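Local coordinates for protein nucleoporin NUP159 (Saccharomyces cerevisiae, PDB 1XIP) that serves as a component of the nuclear pore complex and, through its N-terminal beta-propeller domain, tethers the helicase Dbp5 to the pore for mRNA export, at residues V313-P316 against E321-V324; F17-L22 against V305-S310. One frame throughout, in Å; residues are numbered along the deposited sequence.

Interaction 1. Residues V313-P316 against E321-V324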
ATOM      1  N   VAL A 313       4.939   6.733 -16.709  1.00 25.91           N
ATOM      2  CA  VAL A 313       4.560   7.608 -15.604  1.00 25.84           C
ATOM      3  C   VAL A 313       3.961   8.876 -16.168  1.00 26.65           C
ATOM      4  O   VAL A 313       4.448   9.397 -17.159  1.00 26.29           O
ATOM      5  CB  VAL A 313       5.798   7.980 -14.717  1.00 25.46           C
ATOM      6  CG1 VAL A 313       5.426   8.987 -13.620  1.00 24.26           C
ATOM      7  CG2 VAL A 313       6.413   6.749 -14.112  1.00 24.74           C
ATOM      8  N   ILE A 314       2.915   9.378 -15.529  1.00 28.13           N
ATOM      9  CA  ILE A 314       2.230  10.576 -15.999  1.00 30.17           C
ATOM     10  C   ILE A 314       2.300  11.697 -14.992  1.00 31.52           C
ATOM     11  O   ILE A 314       1.910  11.539 -13.843  1.00 32.00           O
ATOM     12  CB  ILE A 314       0.776  10.258 -16.294  1.00 30.19           C
ATOM     13  CG1 ILE A 314       0.673   9.432 -17.565  1.00 30.46           C
ATOM     14  CG2 ILE A 314      -0.067  11.531 -16.394  1.00 30.71           C
ATOM     15  CD1 ILE A 314      -0.444   8.468 -17.483  1.00 32.65           C
ATOM     16  N   GLU A 315       2.802  12.836 -15.428  1.00 33.51           N
ATOM     17  CA  GLU A 315       2.719  14.041 -14.640  1.00 35.41           C
ATOM     18  C   GLU A 315       1.599  14.872 -15.232  1.00 36.22           C
ATOM     19  O   GLU A 315       1.497  14.989 -16.459  1.00 35.93           O
ATOM     20  CB  GLU A 315       4.040  14.810 -14.695  1.00 35.93           C
ATOM     21  CG  GLU A 315       5.067  14.395 -13.641  1.00 38.83           C
ATOM     22  CD  GLU A 315       6.101  15.489 -13.354  1.00 42.71           C
ATOM     23  OE1 GLU A 315       6.856  15.882 -14.279  1.00 43.02           O
ATOM     24  OE2 GLU A 315       6.162  15.963 -12.195  1.00 45.03           O
ATOM     25  N   PRO A 316       0.736  15.417 -14.373  1.00 37.33           N
ATOM     26  CA  PRO A 316      -0.234  16.434 -14.795  1.00 38.36           C
ATOM     27  C   PRO A 316       0.498  17.686 -15.269  1.00 39.58           C
ATOM     28  O   PRO A 316       1.634  17.929 -14.839  1.00 39.61           O
ATOM     29  CB  PRO A 316      -1.011  16.729 -13.510  1.00 38.17           C
ATOM     30  CG  PRO A 316      -0.767  15.560 -12.642  1.00 37.70           C
ATOM     31  CD  PRO A 316       0.606  15.097 -12.941  1.00 37.32           C
ATOM     32  N   GLU A 321      -2.560  20.333  -9.742  1.00 48.53           N
ATOM     33  CA  GLU A 321      -3.195  19.061 -10.106  1.00 47.88           C
ATOM     34  C   GLU A 321      -2.427  17.831  -9.612  1.00 47.34           C
ATOM     35  O   GLU A 321      -2.763  16.699  -9.979  1.00 46.80           O
ATOM     36  CB  GLU A 321      -3.363  18.978 -11.623  1.00 47.93           C
ATOM     37  CG  GLU A 321      -4.780  19.210 -12.094  1.00 48.75           C
ATOM     38  CD  GLU A 321      -5.032  20.651 -12.480  1.00 50.34           C
ATOM     39  OE1 GLU A 321      -4.520  21.081 -13.540  1.00 51.34           O
ATOM     40  OE2 GLU A 321      -5.745  21.350 -11.723  1.00 50.61           O
ATOM     41  N   ARG A 322      -1.395  18.059  -8.794  1.00 46.79           N
ATOM     42  CA  ARG A 322      -0.619  16.967  -8.195  1.00 46.28           C
ATOM     43  C   ARG A 322      -1.124  16.660  -6.794  1.00 45.21           C
ATOM     44  O   ARG A 322      -1.376  17.570  -6.006  1.00 45.26           O
ATOM     45  CB  ARG A 322       0.880  17.291  -8.139  1.00 46.59           C
ATOM     46  CG  ARG A 322       1.365  18.332  -9.137  1.00 48.84           C
ATOM     47  CD  ARG A 322       2.705  18.011  -9.782  1.00 52.96           C
ATOM     48  NE  ARG A 322       2.705  18.358 -11.204  1.00 56.69           N
ATOM     49  CZ  ARG A 322       3.792  18.689 -11.907  1.00 58.88           C
ATOM     50  NH1 ARG A 322       4.990  18.725 -11.325  1.00 59.40           N
ATOM     51  NH2 ARG A 322       3.679  18.982 -13.199  1.00 59.56           N
ATOM     52  N   ALA A 323      -1.283  15.375  -6.498  1.00 44.12           N
ATOM     53  CA  ALA A 323      -1.605  14.923  -5.147  1.00 42.90           C
ATOM     54  C   ALA A 323      -0.330  14.757  -4.345  1.00 42.11           C
ATOM     55  O   ALA A 323       0.599  14.040  -4.745  1.00 42.06           O
ATOM     56  CB  ALA A 323      -2.392  13.628  -5.174  1.00 42.88           C
ATOM     57  N   VAL A 324      -0.293  15.449  -3.219  1.00 41.19           N
ATOM     58  CA  VAL A 324       0.867  15.494  -2.345  1.00 40.40           C
ATOM     59  C   VAL A 324       0.323  15.478  -0.932  1.00 39.97           C
ATOM     60  O   VAL A 324      -0.766  16.002  -0.673  1.00 39.92           O
ATOM     61  CB  VAL A 324       1.746  16.781  -2.607  1.00 40.30           C
ATOM     62  CG1 VAL A 324       0.994  18.086  -2.239  1.00 39.93           C
ATOM     63  CG2 VAL A 324       3.072  16.694  -1.885  1.00 39.97           C
TER

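Interaction 2. Residues F17-L22 against V305-S310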
ATOM      1  N   PHE A  17      -5.078  14.503 -17.225  1.00 36.18           N
ATOM      2  CA  PHE A  17      -5.012  13.921 -15.895  1.00 36.97           C
ATOM      3  C   PHE A  17      -4.759  14.996 -14.878  1.00 36.89           C
ATOM      4  O   PHE A  17      -3.927  15.890 -15.098  1.00 36.82           O
ATOM      5  CB  PHE A  17      -3.886  12.895 -15.802  1.00 37.39           C
ATOM      6  CG  PHE A  17      -4.270  11.543 -16.301  1.00 40.12           C
ATOM      7  CD1 PHE A  17      -3.767  11.062 -17.521  1.00 42.81           C
ATOM      8  CD2 PHE A  17      -5.150  10.741 -15.571  1.00 41.80           C
ATOM      9  CE1 PHE A  17      -4.137   9.794 -18.000  1.00 42.81           C
ATOM     10  CE2 PHE A  17      -5.523   9.479 -16.039  1.00 42.26           C
ATOM     11  CZ  PHE A  17      -5.017   9.006 -17.253  1.00 42.83           C
ATOM     12  N   GLY A  18      -5.467  14.902 -13.757  1.00 36.73           N
ATOM     13  CA  GLY A  18      -5.179  15.737 -12.611  1.00 36.13           C
ATOM     14  C   GLY A  18      -5.902  15.323 -11.350  1.00 35.67           C
ATOM     15  O   GLY A  18      -6.912  14.602 -11.400  1.00 35.85           O
ATOM     16  N   PHE A  19      -5.381  15.790 -10.218  1.00 34.88           N
ATOM     17  CA  PHE A  19      -6.039  15.632  -8.938  1.00 34.01           C
ATOM     18  C   PHE A  19      -6.757  16.920  -8.551  1.00 33.60           C
ATOM     19  O   PHE A  19      -6.283  18.015  -8.841  1.00 33.39           O
ATOM     20  CB  PHE A  19      -5.026  15.251  -7.876  1.00 33.86           C
ATOM     21  CG  PHE A  19      -4.423  13.888  -8.070  1.00 34.12           C
ATOM     22  CD1 PHE A  19      -5.053  12.745  -7.560  1.00 36.12           C
ATOM     23  CD2 PHE A  19      -3.215  13.739  -8.743  1.00 33.67           C
ATOM     24  CE1 PHE A  19      -4.481  11.476  -7.725  1.00 35.51           C
ATOM     25  CE2 PHE A  19      -2.647  12.497  -8.909  1.00 34.35           C
ATOM     26  CZ  PHE A  19      -3.278  11.355  -8.395  1.00 34.83           C
ATOM     27  N   LYS A  20      -7.923  16.769  -7.930  1.00 33.18           N
ATOM     28  CA  LYS A  20      -8.655  17.887  -7.350  1.00 32.81           C
ATOM     29  C   LYS A  20      -8.681  17.691  -5.842  1.00 31.98           C
ATOM     30  O   LYS A  20      -9.237  16.703  -5.353  1.00 32.01           O
ATOM     31  CB  LYS A  20     -10.079  17.947  -7.903  1.00 33.04           C
ATOM     32  CG  LYS A  20     -10.588  19.362  -8.121  1.00 35.30           C
ATOM     33  CD  LYS A  20     -11.350  19.904  -6.895  1.00 38.10           C
ATOM     34  CE  LYS A  20     -11.326  21.446  -6.851  1.00 40.07           C
ATOM     35  NZ  LYS A  20     -12.640  22.083  -7.235  1.00 40.57           N
ATOM     36  N   PHE A  21      -8.042  18.609  -5.113  1.00 30.90           N
ATOM     37  CA  PHE A  21      -7.963  18.536  -3.657  1.00 29.59           C
ATOM     38  C   PHE A  21      -9.322  18.796  -3.034  1.00 29.29           C
ATOM     39  O   PHE A  21      -9.825  19.923  -3.045  1.00 29.50           O
ATOM     40  CB  PHE A  21      -6.967  19.543  -3.115  1.00 29.07           C
ATOM     41  CG  PHE A  21      -6.839  19.509  -1.621  1.00 29.23           C
ATOM     42  CD1 PHE A  21      -6.195  18.431  -0.978  1.00 28.00           C
ATOM     43  CD2 PHE A  21      -7.371  20.541  -0.832  1.00 27.16           C
ATOM     44  CE1 PHE A  21      -6.075  18.403   0.423  1.00 26.40           C
ATOM     45  CE2 PHE A  21      -7.252  20.510   0.573  1.00 25.07           C
ATOM     46  CZ  PHE A  21      -6.603  19.453   1.196  1.00 23.84           C
ATOM     47  N   LEU A  22      -9.924  17.751  -2.499  1.00 28.69           N
ATOM     48  CA  LEU A  22     -11.257  17.884  -1.967  1.00 28.35           C
ATOM     49  C   LEU A  22     -11.275  18.376  -0.509  1.00 28.10           C
ATOM     50  O   LEU A  22     -12.182  19.113  -0.120  1.00 28.21           O
ATOM     51  CB  LEU A  22     -12.045  16.588  -2.163  1.00 28.32           C
ATOM     52  CG  LEU A  22     -13.174  16.644  -3.198  1.00 27.50           C
ATOM     53  CD1 LEU A  22     -12.778  17.418  -4.428  1.00 26.87           C
ATOM     54  CD2 LEU A  22     -13.610  15.262  -3.586  1.00 26.35           C
ATOM     55  N   VAL A 305       2.486  11.539  -4.631  1.00 23.77           N
ATOM     56  CA  VAL A 305       1.602  10.539  -5.175  1.00 23.38           C
ATOM     57  C   VAL A 305       1.794  10.481  -6.695  1.00 23.61           C
ATOM     58  O   VAL A 305       1.655  11.486  -7.385  1.00 23.61           O
ATOM     59  CB  VAL A 305       0.127  10.846  -4.792  1.00 23.29           C
ATOM     60  CG1 VAL A 305      -0.812   9.825  -5.383  1.00 22.47           C
ATOM     61  CG2 VAL A 305      -0.033  10.911  -3.266  1.00 22.03           C
ATOM     62  N   SER A 306       2.123   9.300  -7.203  1.00 23.69           N
ATOM     63  CA  SER A 306       2.409   9.125  -8.620  1.00 23.93           C
ATOM     64  C   SER A 306       1.273   8.483  -9.366  1.00 24.04           C
ATOM     65  O   SER A 306       0.389   7.883  -8.764  1.00 24.39           O
ATOM     66  CB  SER A 306       3.657   8.275  -8.802  1.00 23.80           C
ATOM     67  OG  SER A 306       4.658   8.705  -7.911  1.00 25.60           O
ATOM     68  N   ILE A 307       1.308   8.612 -10.685  1.00 24.25           N
ATOM     69  CA  ILE A 307       0.358   7.948 -11.563  1.00 24.63           C
ATOM     70  C   ILE A 307       1.103   7.080 -12.591  1.00 25.08           C
ATOM     71  O   ILE A 307       2.036   7.543 -13.231  1.00 25.29           O
ATOM     72  CB  ILE A 307      -0.506   8.976 -12.284  1.00 24.49           C
ATOM     73  CG1 ILE A 307      -1.157   9.935 -11.287  1.00 24.95           C
ATOM     74  CG2 ILE A 307      -1.572   8.290 -13.091  1.00 24.16           C
ATOM     75  CD1 ILE A 307      -1.752  11.178 -11.950  1.00 26.07           C
ATOM     76  N   TRP A 308       0.688   5.823 -12.720  1.00 25.72           N
ATOM     77  CA  TRP A 308       1.194   4.910 -13.732  1.00 26.31           C
ATOM     78  C   TRP A 308       0.041   4.553 -14.669  1.00 27.49           C
ATOM     79  O   TRP A 308      -0.994   4.075 -14.213  1.00 28.04           O
ATOM     80  CB  TRP A 308       1.718   3.648 -13.058  1.00 25.89           C
ATOM     81  CG  TRP A 308       2.149   2.606 -14.026  1.00 24.97           C
ATOM     82  CD1 TRP A 308       1.455   1.498 -14.398  1.00 24.32           C
ATOM     83  CD2 TRP A 308       3.374   2.580 -14.768  1.00 22.71           C
ATOM     84  NE1 TRP A 308       2.174   0.782 -15.324  1.00 24.09           N
ATOM     85  CE2 TRP A 308       3.355   1.429 -15.569  1.00 21.29           C
ATOM     86  CE3 TRP A 308       4.483   3.434 -14.847  1.00 22.61           C
ATOM     87  CZ2 TRP A 308       4.392   1.098 -16.429  1.00 21.08           C
ATOM     88  CZ3 TRP A 308       5.518   3.105 -15.708  1.00 22.16           C
ATOM     89  CH2 TRP A 308       5.464   1.945 -16.489  1.00 20.63           C
ATOM     90  N   ASP A 309       0.179   4.775 -15.978  1.00 28.55           N
ATOM     91  CA  ASP A 309      -0.941   4.527 -16.894  1.00 29.28           C
ATOM     92  C   ASP A 309      -0.935   3.145 -17.590  1.00 29.47           C
ATOM     93  O   ASP A 309      -1.744   2.907 -18.483  1.00 29.79           O
ATOM     94  CB  ASP A 309      -1.070   5.665 -17.914  1.00 28.81           C
ATOM     95  CG  ASP A 309      -0.156   5.582 -19.114  1.00 30.58           C
ATOM     96  OD1 ASP A 309       0.746   4.712 -19.132  1.00 31.29           O
ATOM     97  OD2 ASP A 309      -0.313   6.376 -20.068  1.00 32.68           O
ATOM     98  N   SER A 310      -0.031   2.252 -17.169  1.00 29.73           N
ATOM     99  CA  SER A 310       0.102   0.910 -17.751  1.00 29.91           C
ATOM    100  C   SER A 310       1.370   0.798 -18.619  1.00 29.84           C
ATOM    101  O   SER A 310       1.853  -0.294 -18.882  1.00 30.44           O
ATOM    102  CB  SER A 310      -1.145   0.536 -18.554  1.00 30.11           C
ATOM    103  OG  SER A 310      -0.958   0.845 -19.919  1.00 31.71           O
TER

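Interaction 1. Residues V313-P316 against E321-V324
Pro316 and Glu321 face each other where the chain of this beta-propeller domain leaves strand 313-316 and turns through four intervening residues. Their CA atoms lie 6.1 Å apart. The tight part of the contact lies close to the backbone, a proline ring carbon on a carbonyl oxygen and CB against CB: the CB of buried Pro316 points toward 321-324, and CG of Pro316 rests 3.5 Å from O of Glu321, while CB of Pro316 meets CB of Glu321 at 3.8 Å. Beyond CB the Glu321 chain bends and carries its carboxylate away, leaving only the base of that side chain in the packing.

The more open side is polar, between the partly exposed Glu315 and Arg322. A chi1 of -88° sets CG of Glu315 opposite its own carbonyl carbon, and the chain then runs out extended, placing OE2 over one face of the Arg322 guanidinium. OE2 of Glu315 approaches NH1 of Arg322 to 3.1 Å, but from well above the guanidinium plane, and the carboxylate is turned 45° against it. This salt bridge therefore rests on charge alone, with no N-H directed at the oxygen. Asp319 offers NH1 a second, long and weak ion pair. The edge of the same guanidinium serves the backbone: bends at chi2 and chi3 bring NH2 round to the carbonyl of Pro316. One group thus spans a carboxylate over its face and a carbonyl near its plane, tying the end of strand 313-316 to the segment that follows. Of these two links the second has the directed N-H: NH2 of Arg322 donates to O of Pro316 over 2.8 Å, bent to 144° at the hydrogen, with the nitrogen tilted slightly from the carbonyl plane.

Interaction 2. Residues F17-L22 against V305-S310
Phe19 and Val305 are the nearest CA pair, 9.9 Å apart, so the two segments, running in roughly opposite directions, face each other across a layer of side chains instead of pairing as neighbours in one sheet. Three apolar side chains bridge that separation. Phe19 and Ile307 reach for each other from opposite directions, and CE2 of Phe19 comes to 3.4 Å from CD1 of Ile307. The neighbouring ring atom shares the contact: CZ of Phe19 lies 3.9 Å from CG1 of Ile307, so the outer two carbons of the isoleucine's longer branch lie along the far part of the ring. That branch gets there because a chi1 of -53° swings CG1 of Ile307 to the side of its own backbone N, and the chain then continues extended to CD1. Val305 adds a lighter touch: its CG1 comes within 4.2 Å of CZ of Phe19. Both aliphatic groups meet the ring obliquely, and the contact is wholly apolar, with shape and burial as its substance. With an alanine in place of Phe19 the ring carbons that meet Ile307 and Val305 would be missing, which would probably open a gap between the segments and leave the ethyl end of Ile307 freer to turn.

The contact joins two sheets of the propeller. Strand 18-26 is an outermost strand of one, hydrogen-bonded to strand 374-381 through Gly18, Lys20 and Leu22; strand 306-308 is an outermost strand of the other, beside strand 292-299. Within this interface Val378, Leu380 and Ala323 also pack on Phe19, while Val294 and Val296 of strand 292-299 lie against Ile307 and Val305.

How the interactions relate
The centres of the two contacts lie only 5 Å apart, on the same side of the chain's centre. Along the chain come 17-22, then nearly three hundred residues later 305-310, 313-316 and 321-324 in close succession, so interaction 2 joins distant parts of the sequence and interaction 1 a local turn. They also touch directly: Glu321 O probably accepts a hydrogen bond from Phe19 N, and Ile314 N probably donates one to Ile307 O. The sheet holding strand 18-26 combines it with strands near the C-terminal end, an arrangement consistent with the closure of the ring in beta-propellers; both contacts would then lie at or beside this seam.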